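PDB 7B04: nitrite oxidoreductase subunit A from Kuenenia stuttgartiensis, which belongs to the molybdopterin oxidoreductase family and holds an iron/sulfur cluster, a molybdenum atom and two MD1 groups. Local coordinates for residues T72-I77 with E707-C712; R108-R113 with S713-Q718; Y98-G103 with V798-F803. One frame throughout, in Å; residues are numbered along the deposited sequence.

Overall arrangement
The three contacts follow one antiparallel sheet, whose strands run in the order 707-709, 716-720, 798-800, and each joins it to the early part of the chain. Contact 1 is the innermost: Cys75 binds the iron/sulfur cluster, and the Thr72 side chain is about 4 Å from MD1 and about 8 Å from the molybdenum atom. Contact 2 has its centre about 9 Å from that of contact 1, and Arg113 NH1 lies 3.0 Å from His73 O, probably hydrogen-bonded to it. Contact 3, centred about 12 Å from contact 2 and 14 Å from contact 1, covers the strand at the far side, with the Tyr98 side chain about 10 Å from the cluster.

Contact 1: residues T72-I77 with E707-C712. With SF4 (iron/sulfur cluster), chain C.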
loop_
_atom_site.group_PDB
_atom_site.type_symbol
_atom_site.label_atom_id
_atom_site.label_comp_id
_atom_site.label_asym_id
_atom_site.label_seq_id
_atom_site.Cartn_x
_atom_site.Cartn_y
_atom_site.Cartn_z
ATOM N N THR B 72 7.376 -10.120 2.734
ATOM C CA THR B 72 7.311 -11.529 2.336
ATOM C C THR B 72 7.652 -11.694 0.862
ATOM O O THR B 72 7.581 -12.814 0.336
ATOM C CB THR B 72 5.968 -12.220 2.635
ATOM O OG1 THR B 72 6.167 -13.639 2.642
ATOM C CG2 THR B 72 4.921 -11.932 1.575
ATOM N N HIS B 73 8.026 -10.614 0.175
ATOM C CA HIS B 73 8.331 -10.646 -1.245
ATOM C C HIS B 73 9.800 -10.418 -1.559
ATOM O O HIS B 73 10.297 -10.988 -2.533
ATOM C CB HIS B 73 7.465 -9.622 -1.983
ATOM C CG HIS B 73 5.998 -9.871 -1.820
ATOM N ND1 HIS B 73 5.347 -10.911 -2.443
ATOM C CD2 HIS B 73 5.061 -9.230 -1.085
ATOM C CE1 HIS B 73 4.069 -10.894 -2.106
ATOM N NE2 HIS B 73 3.869 -9.882 -1.283
ATOM N N ALA B 74 10.499 -9.611 -0.756
ATOM C CA ALA B 74 11.940 -9.388 -0.896
ATOM C C ALA B 74 12.311 -9.041 -2.335
ATOM O O ALA B 74 13.176 -9.668 -2.952
ATOM C CB ALA B 74 12.730 -10.600 -0.401
ATOM N N CYS B 75 11.637 -8.028 -2.873
ATOM C CA CYS B 75 11.802 -7.680 -4.277
ATOM C C CYS B 75 13.232 -7.250 -4.579
ATOM O O CYS B 75 13.916 -6.643 -3.750
ATOM C CB CYS B 75 10.834 -6.559 -4.659
ATOM S SG CYS B 75 9.090 -7.030 -4.625
ATOM N N ARG B 76 13.673 -7.564 -5.795
ATOM C CA ARG B 76 14.962 -7.116 -6.301
ATOM C C ARG B 76 14.746 -5.799 -7.031
ATOM O O ARG B 76 13.925 -5.716 -7.950
ATOM C CB ARG B 76 15.577 -8.166 -7.222
ATOM C CG ARG B 76 16.844 -7.707 -7.889
ATOM C CD ARG B 76 17.896 -7.364 -6.860
ATOM N NE ARG B 76 18.489 -8.526 -6.212
ATOM C CZ ARG B 76 19.448 -8.448 -5.294
ATOM N NH1 ARG B 76 19.925 -7.266 -4.929
ATOM N NH2 ARG B 76 19.936 -9.552 -4.746
ATOM N N ILE B 77 15.489 -4.777 -6.623
ATOM C CA ILE B 77 15.143 -3.395 -6.915
ATOM C C ILE B 77 16.241 -2.717 -7.722
ATOM O O ILE B 77 17.430 -2.930 -7.464
ATOM C CB ILE B 77 14.915 -2.667 -5.577
ATOM C CG1 ILE B 77 13.832 -3.386 -4.768
ATOM C CG2 ILE B 77 14.570 -1.255 -5.808
ATOM C CD1 ILE B 77 12.462 -2.806 -4.911
ATOM N N GLU B 707 24.319 -8.895 2.848
ATOM C CA GLU B 707 23.226 -9.461 3.622
ATOM C C GLU B 707 22.459 -10.481 2.790
ATOM O O GLU B 707 22.335 -10.348 1.571
ATOM C CB GLU B 707 22.273 -8.368 4.119
ATOM C CG GLU B 707 21.341 -8.851 5.199
ATOM C CD GLU B 707 22.094 -9.305 6.432
ATOM O OE1 GLU B 707 23.072 -8.631 6.815
ATOM O OE2 GLU B 707 21.733 -10.351 7.005
ATOM N N ILE B 708 21.932 -11.493 3.476
ATOM C CA ILE B 708 21.254 -12.626 2.858
ATOM C C ILE B 708 19.795 -12.627 3.296
ATOM O O ILE B 708 19.485 -12.313 4.450
ATOM C CB ILE B 708 21.943 -13.955 3.233
ATOM C CG1 ILE B 708 21.156 -15.158 2.709
ATOM C CG2 ILE B 708 22.129 -14.057 4.741
ATOM C CD1 ILE B 708 21.116 -15.247 1.209
ATOM N N THR B 709 18.899 -12.964 2.367
ATOM C CA THR B 709 17.485 -13.106 2.689
ATOM C C THR B 709 16.863 -14.147 1.771
ATOM O O THR B 709 17.369 -14.426 0.680
ATOM C CB THR B 709 16.713 -11.786 2.567
ATOM O OG1 THR B 709 15.341 -12.011 2.917
ATOM C CG2 THR B 709 16.763 -11.273 1.146
ATOM N N ASN B 710 15.736 -14.697 2.222
ATOM C CA ASN B 710 14.936 -15.638 1.453
ATOM C C ASN B 710 13.474 -15.290 1.676
ATOM O O ASN B 710 13.144 -14.337 2.390
ATOM C CB ASN B 710 15.186 -17.093 1.878
ATOM C CG ASN B 710 16.656 -17.448 1.957
ATOM O OD1 ASN B 710 17.439 -17.128 1.065
ATOM N ND2 ASN B 710 17.037 -18.124 3.033
ATOM N N SER B 711 12.585 -16.048 1.043
ATOM C CA SER B 711 11.159 -15.835 1.227
ATOM C C SER B 711 10.441 -17.175 1.255
ATOM O O SER B 711 10.988 -18.210 0.866
ATOM C CB SER B 711 10.576 -14.932 0.136
ATOM O OG SER B 711 9.170 -14.821 0.256
ATOM N N CYS B 712 9.202 -17.135 1.734
ATOM C CA CYS B 712 8.326 -18.295 1.757
ATOM C C CYS B 712 7.288 -18.267 0.645
ATOM O O CYS B 712 6.531 -19.232 0.496
ATOM C CB CYS B 712 7.631 -18.399 3.116
ATOM S SG CYS B 712 6.539 -17.014 3.494
HETATM FE FE1 SF4 C . 7.530 -5.173 -0.434
HETATM FE FE2 SF4 C . 9.666 -3.667 -1.227
HETATM FE FE3 SF4 C . 7.250 -3.384 -2.480
HETATM FE FE4 SF4 C . 8.715 -5.657 -2.855
HETATM S S1 SF4 C . 9.293 -3.540 -3.462
HETATM S S2 SF4 C . 6.478 -5.526 -2.430
HETATM S S3 SF4 C . 9.658 -5.907 -0.799
HETATM S S4 SF4 C . 7.726 -2.912 -0.298
#
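Ser711 meets Thr72, bringing the loop that leads into strand 76-82 against the residues after strand 707-709. Its CB points at the loop and lies 3.7 Å from Thr72 O. One bond further out, OG is anti to the backbone N (chi1 175°), which carries it to 2.6 Å from Thr72 O, where it donates a hydrogen bond. The hydroxyl comes in above the carbonyl plane, 46° out of it, with a C=O...OG angle of 133°. The same OG is hydrogen-bonded to Ser713 N, so one hydroxyl serves both the loop and the chain that follows its own segment.

Beside this bond, Thr72 OG1 faces Cys712 SG at 3.5 Å, while the methyl CG2 of Thr72 lies over one face of the His73 ring, toward its rim. A looser apolar approach, Ala74 CB to Thr709 CG2 at 4.4 Å, extends the contact along the strand. The hydroxyl of Thr709 is engaged apart from this, with Leu230 O.

The other side of the loop belongs to the cluster. Cys75 SG binds FE4 at 2.3 Å, and Ile77 CD1 packs against S1 at 3.6 Å. Cys75 and Ile77 thus face the cluster, whereas Arg76 extends toward the sheet of strands 707-709, 716-720 and 798-800, where its NH2 is hydrogen-bonded to Ile719 O. The bond from Ser711 OG supplies a partner for the buried Thr72 carbonyl. Cys67, Asp71 and Cys115 also line the pocket, consistent with the N-terminal iron/sulfur site of this family, here backed by the segment 707-712.

Contact 2: residues R108-R113 with S713-Q718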
loop_
_atom_site.group_PDB
_atom_site.type_symbol
_atom_site.label_atom_id
_atom_site.label_comp_id
_atom_site.label_asym_id
_atom_site.label_seq_id
_atom_site.Cartn_x
_atom_site.Cartn_y
_atom_site.Cartn_z
ATOM N N ARG B 108 9.611 -15.112 -17.290
ATOM C CA ARG B 108 9.269 -13.695 -17.295
ATOM C C ARG B 108 7.887 -13.434 -16.716
ATOM O O ARG B 108 7.531 -12.268 -16.516
ATOM C CB ARG B 108 9.313 -13.112 -18.712
ATOM C CG ARG B 108 10.649 -13.189 -19.414
ATOM C CD ARG B 108 10.623 -12.426 -20.733
ATOM N NE ARG B 108 10.951 -11.011 -20.581
ATOM C CZ ARG B 108 12.128 -10.482 -20.899
ATOM N NH1 ARG B 108 13.092 -11.253 -21.384
ATOM N NH2 ARG B 108 12.344 -9.184 -20.732
ATOM N N ASN B 109 7.116 -14.483 -16.419
ATOM C CA ASN B 109 5.771 -14.306 -15.887
ATOM C C ASN B 109 5.778 -13.823 -14.446
ATOM O O ASN B 109 4.713 -13.498 -13.911
ATOM C CB ASN B 109 4.985 -15.612 -15.979
ATOM C CG ASN B 109 4.700 -16.032 -17.408
ATOM O OD1 ASN B 109 4.627 -15.200 -18.312
ATOM N ND2 ASN B 109 4.535 -17.331 -17.619
ATOM N N TRP B 110 6.952 -13.696 -13.854
ATOM C CA TRP B 110 7.074 -13.277 -12.438
ATOM C C TRP B 110 7.155 -11.754 -12.352
ATOM O O TRP B 110 6.995 -11.225 -11.287
ATOM C CB TRP B 110 8.337 -13.915 -11.857
ATOM C CG TRP B 110 8.198 -15.260 -11.218
ATOM C CD1 TRP B 110 8.452 -16.458 -11.795
ATOM C CD2 TRP B 110 7.859 -15.556 -9.854
ATOM N NE1 TRP B 110 8.264 -17.474 -10.907
ATOM C CE2 TRP B 110 7.895 -16.950 -9.710
ATOM C CE3 TRP B 110 7.514 -14.785 -8.746
ATOM C CZ2 TRP B 110 7.595 -17.584 -8.517
ATOM C CZ3 TRP B 110 7.195 -15.413 -7.573
ATOM C CH2 TRP B 110 7.241 -16.793 -7.460
ATOM N N ASN B 111 7.338 -11.100 -13.490
ATOM C CA ASN B 111 7.546 -9.640 -13.642
ATOM C C ASN B 111 6.249 -8.876 -13.391
ATOM O O ASN B 111 5.205 -9.477 -13.513
ATOM C CB ASN B 111 8.038 -9.330 -15.054
ATOM C CG ASN B 111 9.492 -9.642 -15.296
ATOM O OD1 ASN B 111 10.184 -10.101 -14.423
ATOM N ND2 ASN B 111 9.973 -9.401 -16.486
ATOM N N PRO B 112 6.256 -7.543 -13.184
ATOM C CA PRO B 112 7.348 -6.773 -12.583
ATOM C C PRO B 112 7.528 -6.985 -11.076
ATOM O O PRO B 112 8.595 -6.950 -10.603
ATOM C CB PRO B 112 6.987 -5.349 -12.968
ATOM C CG PRO B 112 5.516 -5.346 -12.938
ATOM C CD PRO B 112 5.129 -6.695 -13.464
ATOM N N ARG B 113 6.415 -7.123 -10.381
ATOM C CA ARG B 113 6.384 -7.474 -8.948
ATOM C C ARG B 113 7.047 -6.459 -8.007
ATOM O O ARG B 113 8.147 -6.688 -7.585
ATOM C CB ARG B 113 6.788 -8.945 -8.854
ATOM C CG ARG B 113 7.538 -9.363 -7.613
ATOM C CD ARG B 113 7.948 -10.747 -7.943
ATOM N NE ARG B 113 9.223 -10.834 -7.325
ATOM C CZ ARG B 113 9.363 -11.195 -6.091
ATOM N NH1 ARG B 113 10.560 -11.270 -5.554
ATOM N NH2 ARG B 113 8.291 -11.515 -5.409
ATOM N N SER B 713 7.212 -17.145 -0.070
ATOM C CA SER B 713 6.243 -17.008 -1.177
ATOM C C SER B 713 6.953 -17.082 -2.525
ATOM O O SER B 713 6.279 -17.098 -3.540
ATOM C CB SER B 713 5.468 -15.755 -1.048
ATOM O OG SER B 713 6.339 -14.666 -0.914
ATOM N N ASN B 714 8.276 -17.120 -2.514
ATOM C CA ASN B 714 9.049 -17.183 -3.778
ATOM C C ASN B 714 10.308 -18.016 -3.552
ATOM O O ASN B 714 10.837 -18.014 -2.454
ATOM C CB ASN B 714 9.315 -15.797 -4.354
ATOM C CG ASN B 714 10.231 -14.994 -3.479
ATOM O OD1 ASN B 714 11.147 -15.534 -2.916
ATOM N ND2 ASN B 714 9.996 -13.712 -3.351
ATOM N N PRO B 715 10.831 -18.698 -4.578
ATOM C CA PRO B 715 11.991 -19.542 -4.408
ATOM C C PRO B 715 13.328 -18.815 -4.502
ATOM O O PRO B 715 14.303 -19.442 -4.439
ATOM C CB PRO B 715 11.868 -20.446 -5.627
ATOM C CG PRO B 715 11.250 -19.573 -6.665
ATOM C CD PRO B 715 10.254 -18.743 -5.903
ATOM N N PHE B 716 13.297 -17.510 -4.696
ATOM C CA PHE B 716 14.519 -16.706 -4.912
ATOM C C PHE B 716 15.300 -16.383 -3.658
ATOM O O PHE B 716 14.760 -16.211 -2.595
ATOM C CB PHE B 716 14.162 -15.364 -5.528
ATOM C CG PHE B 716 13.100 -15.479 -6.574
ATOM C CD1 PHE B 716 13.044 -16.587 -7.377
ATOM C CD2 PHE B 716 12.151 -14.496 -6.722
ATOM C CE1 PHE B 716 12.061 -16.706 -8.333
ATOM C CE2 PHE B 716 11.166 -14.613 -7.675
ATOM C CZ PHE B 716 11.135 -15.714 -8.482
ATOM N N ILE B 717 16.585 -16.217 -3.904
ATOM C CA ILE B 717 17.611 -15.786 -2.963
ATOM C C ILE B 717 18.115 -14.428 -3.426
ATOM O O ILE B 717 18.416 -14.245 -4.610
ATOM C CB ILE B 717 18.771 -16.792 -2.882
ATOM C CG1 ILE B 717 18.288 -18.136 -2.338
ATOM C CG2 ILE B 717 19.898 -16.239 -2.025
ATOM C CD1 ILE B 717 19.323 -19.225 -2.479
ATOM N N GLN B 718 18.202 -13.474 -2.502
ATOM C CA GLN B 718 18.711 -12.142 -2.801
ATOM C C GLN B 718 19.817 -11.821 -1.804
ATOM O O GLN B 718 19.587 -11.855 -0.589
ATOM C CB GLN B 718 17.598 -11.083 -2.750
ATOM C CG GLN B 718 16.238 -11.549 -3.274
ATOM C CD GLN B 718 15.942 -11.101 -4.698
ATOM O OE1 GLN B 718 16.774 -10.475 -5.357
ATOM N NE2 GLN B 718 14.739 -11.410 -5.171
#
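Trp110 and Phe716 form a T-shaped (edge-to-face) pair: Phe716 CZ stands over the middle of one indole face, 3.6 Å from Trp110 CD2, and the ring planes meet at 66°. The centroid of the indole six-membered ring is 4.7 Å from that of Phe716. Near the indole plane, at its edge, lies Ser713 O, while Pro715 CD approaches Trp110 CZ2 obliquely at 3.9 Å. One face of Phe716 is met by Asn714 CB and Pro715 CD; its edge also meets Arg113 NH1, in the ring plane at 3.8 Å from CD2. The Phe716 ring and the Arg113 guanidinium are turned 79° to each other, with Phe716 CE2 over one guanidinium face and Gln718 NE2 at the guanidinium edge.

Asn714 ND2 comes 3.3 Å from Arg113 NH1, but both are donors. Both point to His73 O, which accepts a bond from Arg113 NH1 and a weak one from Asn714 ND2, perhaps explaining the closeness. Arg113 NH2 makes a salt bridge with Glu316, and Trp110 NE1 bonds Tyr806 OH. This is aromatic packing between a loop and strand 716-720 beside the iron/sulfur site, the Arg113 side chain lying about 6 Å from the cluster.

Contact 3: residues Y98-G103 with V798-F803; sequences YSDLYG and VAMLLF
Tyr98 and Val798 open the contact between a loop that makes a type I beta turn from Asp100 to Gly103 and strand 798-800, an outermost strand of a three-stranded antiparallel sheet. Val798 CG1 makes a CH-pi contact, 3.4 Å from the Tyr98 ring centroid and only 6° off the ring normal, while its other branch, CG2, lies 3.5 Å from CE1 of the same ring. Along the backbone, Met800 N donates a weak hydrogen bond to Ser99 O, 3.1 Å long with an angle of 122° at the hydrogen; Ala799 CA adds a C-H...O contact to the same oxygen. The Met800 side chain, bent at its last torsion, puts CE 3.6 Å from Ser99 CA.

Leu802 then turns its two methyls apart: CD1 meets Leu101 CD1 at 3.4 Å and Tyr102 CE2 at 3.8 Å, and CD2 lies 3.7 Å from Asp100 CB.

The next shell gives these groups further partners. Asp94 bonds the Tyr98 hydroxyl, Phe716 meets the Tyr98 ring edge-to-face, and His406 of the chain of Nitrite oxidoreductase subunit B bonds Tyr102 OH, which places the turn at the subunit boundary. Within the turn, Asp100 CG sits between the backbone N and carbonyl carbon (chi1 65°). From there OD2 accepts a hydrogen bond from Asn104 N and weak ones from Tyr102 N, in the manner of an Asx turn, and from Gly103 N at 3.0 Å.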
loop_
_atom_site.group_PDB
_atom_site.type_symbol
_atom_site.label_atom_id
_atom_site.label_comp_id
_atom_site.label_asym_id
_atom_site.label_seq_id
_atom_site.Cartn_x
_atom_site.Cartn_y
_atom_site.Cartn_z
ATOM N N TYR B 98 16.615 -15.458 -13.349
ATOM C CA TYR B 98 16.837 -16.203 -12.117
ATOM C C TYR B 98 16.981 -17.695 -12.418
ATOM O O TYR B 98 16.222 -18.253 -13.214
ATOM C CB TYR B 98 15.683 -15.981 -11.134
ATOM C CG TYR B 98 15.527 -14.565 -10.616
ATOM C CD1 TYR B 98 16.440 -13.569 -10.943
ATOM C CD2 TYR B 98 14.462 -14.229 -9.791
ATOM C CE1 TYR B 98 16.288 -12.277 -10.468
ATOM C CE2 TYR B 98 14.303 -12.947 -9.310
ATOM C CZ TYR B 98 15.218 -11.975 -9.649
ATOM O OH TYR B 98 15.056 -10.697 -9.167
ATOM N N SER B 99 17.956 -18.347 -11.766
ATOM C CA SER B 99 18.267 -19.758 -12.001
ATOM C C SER B 99 18.925 -20.342 -10.749
ATOM O O SER B 99 19.299 -19.598 -9.835
ATOM C CB SER B 99 19.143 -19.912 -13.245
ATOM O OG SER B 99 20.438 -19.396 -13.003
ATOM N N ASP B 100 19.074 -21.655 -10.744
ATOM C CA ASP B 100 19.684 -22.383 -9.612
ATOM C C ASP B 100 20.974 -23.049 -10.079
ATOM O O ASP B 100 21.265 -23.016 -11.253
ATOM C CB ASP B 100 18.688 -23.370 -9.024
ATOM C CG ASP B 100 18.318 -24.467 -9.983
ATOM O OD1 ASP B 100 17.160 -24.779 -10.062
ATOM O OD2 ASP B 100 19.203 -25.008 -10.593
ATOM N N LEU B 101 21.571 -23.824 -9.189
ATOM C CA LEU B 101 22.832 -24.555 -9.438
ATOM C C LEU B 101 22.637 -25.517 -10.599
ATOM O O LEU B 101 23.541 -25.649 -11.394
ATOM C CB LEU B 101 23.101 -25.425 -8.211
ATOM C CG LEU B 101 23.851 -24.782 -7.063
ATOM C CD1 LEU B 101 23.572 -25.546 -5.808
ATOM C CD2 LEU B 101 25.331 -24.794 -7.325
ATOM N N TYR B 102 21.500 -26.193 -10.642
ATOM C CA TYR B 102 21.264 -27.237 -11.659
ATOM C C TYR B 102 21.027 -26.638 -13.036
ATOM O O TYR B 102 20.980 -27.398 -13.986
ATOM C CB TYR B 102 20.106 -28.120 -11.213
ATOM C CG TYR B 102 20.397 -28.871 -9.949
ATOM C CD1 TYR B 102 21.100 -30.051 -9.970
ATOM C CD2 TYR B 102 20.002 -28.373 -8.732
ATOM C CE1 TYR B 102 21.376 -30.734 -8.804
ATOM C CE2 TYR B 102 20.267 -29.043 -7.557
ATOM C CZ TYR B 102 20.957 -30.227 -7.592
ATOM O OH TYR B 102 21.228 -30.869 -6.430
ATOM N N GLY B 103 20.789 -25.338 -13.109
ATOM C CA GLY B 103 20.537 -24.680 -14.399
ATOM C C GLY B 103 19.076 -24.464 -14.666
ATOM O O GLY B 103 18.754 -24.008 -15.743
ATOM N N VAL B 798 21.047 -12.668 -7.388
ATOM C CA VAL B 798 19.960 -13.618 -7.190
ATOM C C VAL B 798 20.366 -15.033 -7.582
ATOM O O VAL B 798 21.139 -15.252 -8.521
ATOM C CB VAL B 798 18.703 -13.193 -7.989
ATOM C CG1 VAL B 798 17.508 -14.076 -7.646
ATOM C CG2 VAL B 798 18.378 -11.729 -7.748
ATOM N N ALA B 799 19.834 -15.993 -6.831
ATOM C CA ALA B 799 19.863 -17.411 -7.158
ATOM C C ALA B 799 18.554 -18.002 -6.652
ATOM O O ALA B 799 17.730 -17.301 -6.057
ATOM C CB ALA B 799 21.081 -18.111 -6.551
ATOM N N MET B 800 18.352 -19.294 -6.888
ATOM C CA MET B 800 17.158 -19.976 -6.413
ATOM C C MET B 800 17.548 -21.103 -5.471
ATOM O O MET B 800 18.333 -21.983 -5.839
ATOM C CB MET B 800 16.330 -20.525 -7.581
ATOM C CG MET B 800 15.724 -19.454 -8.481
ATOM S SD MET B 800 14.362 -20.068 -9.495
ATOM C CE MET B 800 15.229 -21.187 -10.587
ATOM N N LEU B 801 16.997 -21.074 -4.262
ATOM C CA LEU B 801 17.240 -22.138 -3.300
ATOM C C LEU B 801 16.620 -23.450 -3.789
ATOM O O LEU B 801 15.672 -23.464 -4.587
ATOM C CB LEU B 801 16.733 -21.724 -1.912
ATOM C CG LEU B 801 15.379 -21.019 -1.854
ATOM C CD1 LEU B 801 14.346 -22.014 -2.178
ATOM C CD2 LEU B 801 15.076 -20.408 -0.494
ATOM N N LEU B 802 17.185 -24.561 -3.318
ATOM C CA LEU B 802 16.888 -25.894 -3.840
ATOM C C LEU B 802 15.860 -26.628 -2.973
ATOM O O LEU B 802 16.212 -27.185 -1.926
ATOM C CB LEU B 802 18.184 -26.695 -3.958
ATOM C CG LEU B 802 19.300 -25.889 -4.638
ATOM C CD1 LEU B 802 20.628 -26.628 -4.596
ATOM C CD2 LEU B 802 18.922 -25.517 -6.071
ATOM N N PHE B 803 14.584 -26.545 -3.363
ATOM C CA PHE B 803 13.519 -27.456 -2.942
ATOM C C PHE B 803 13.460 -28.608 -3.946
ATOM O O PHE B 803 14.234 -28.656 -4.913
ATOM C CB PHE B 803 12.162 -26.753 -2.866
ATOM C CG PHE B 803 12.123 -25.597 -1.920
ATOM C CD1 PHE B 803 12.443 -25.743 -0.583
ATOM C CD2 PHE B 803 11.717 -24.360 -2.379
ATOM C CE1 PHE B 803 12.393 -24.658 0.266
ATOM C CE2 PHE B 803 11.642 -23.285 -1.537
ATOM C CZ PHE B 803 11.995 -23.425 -0.216
#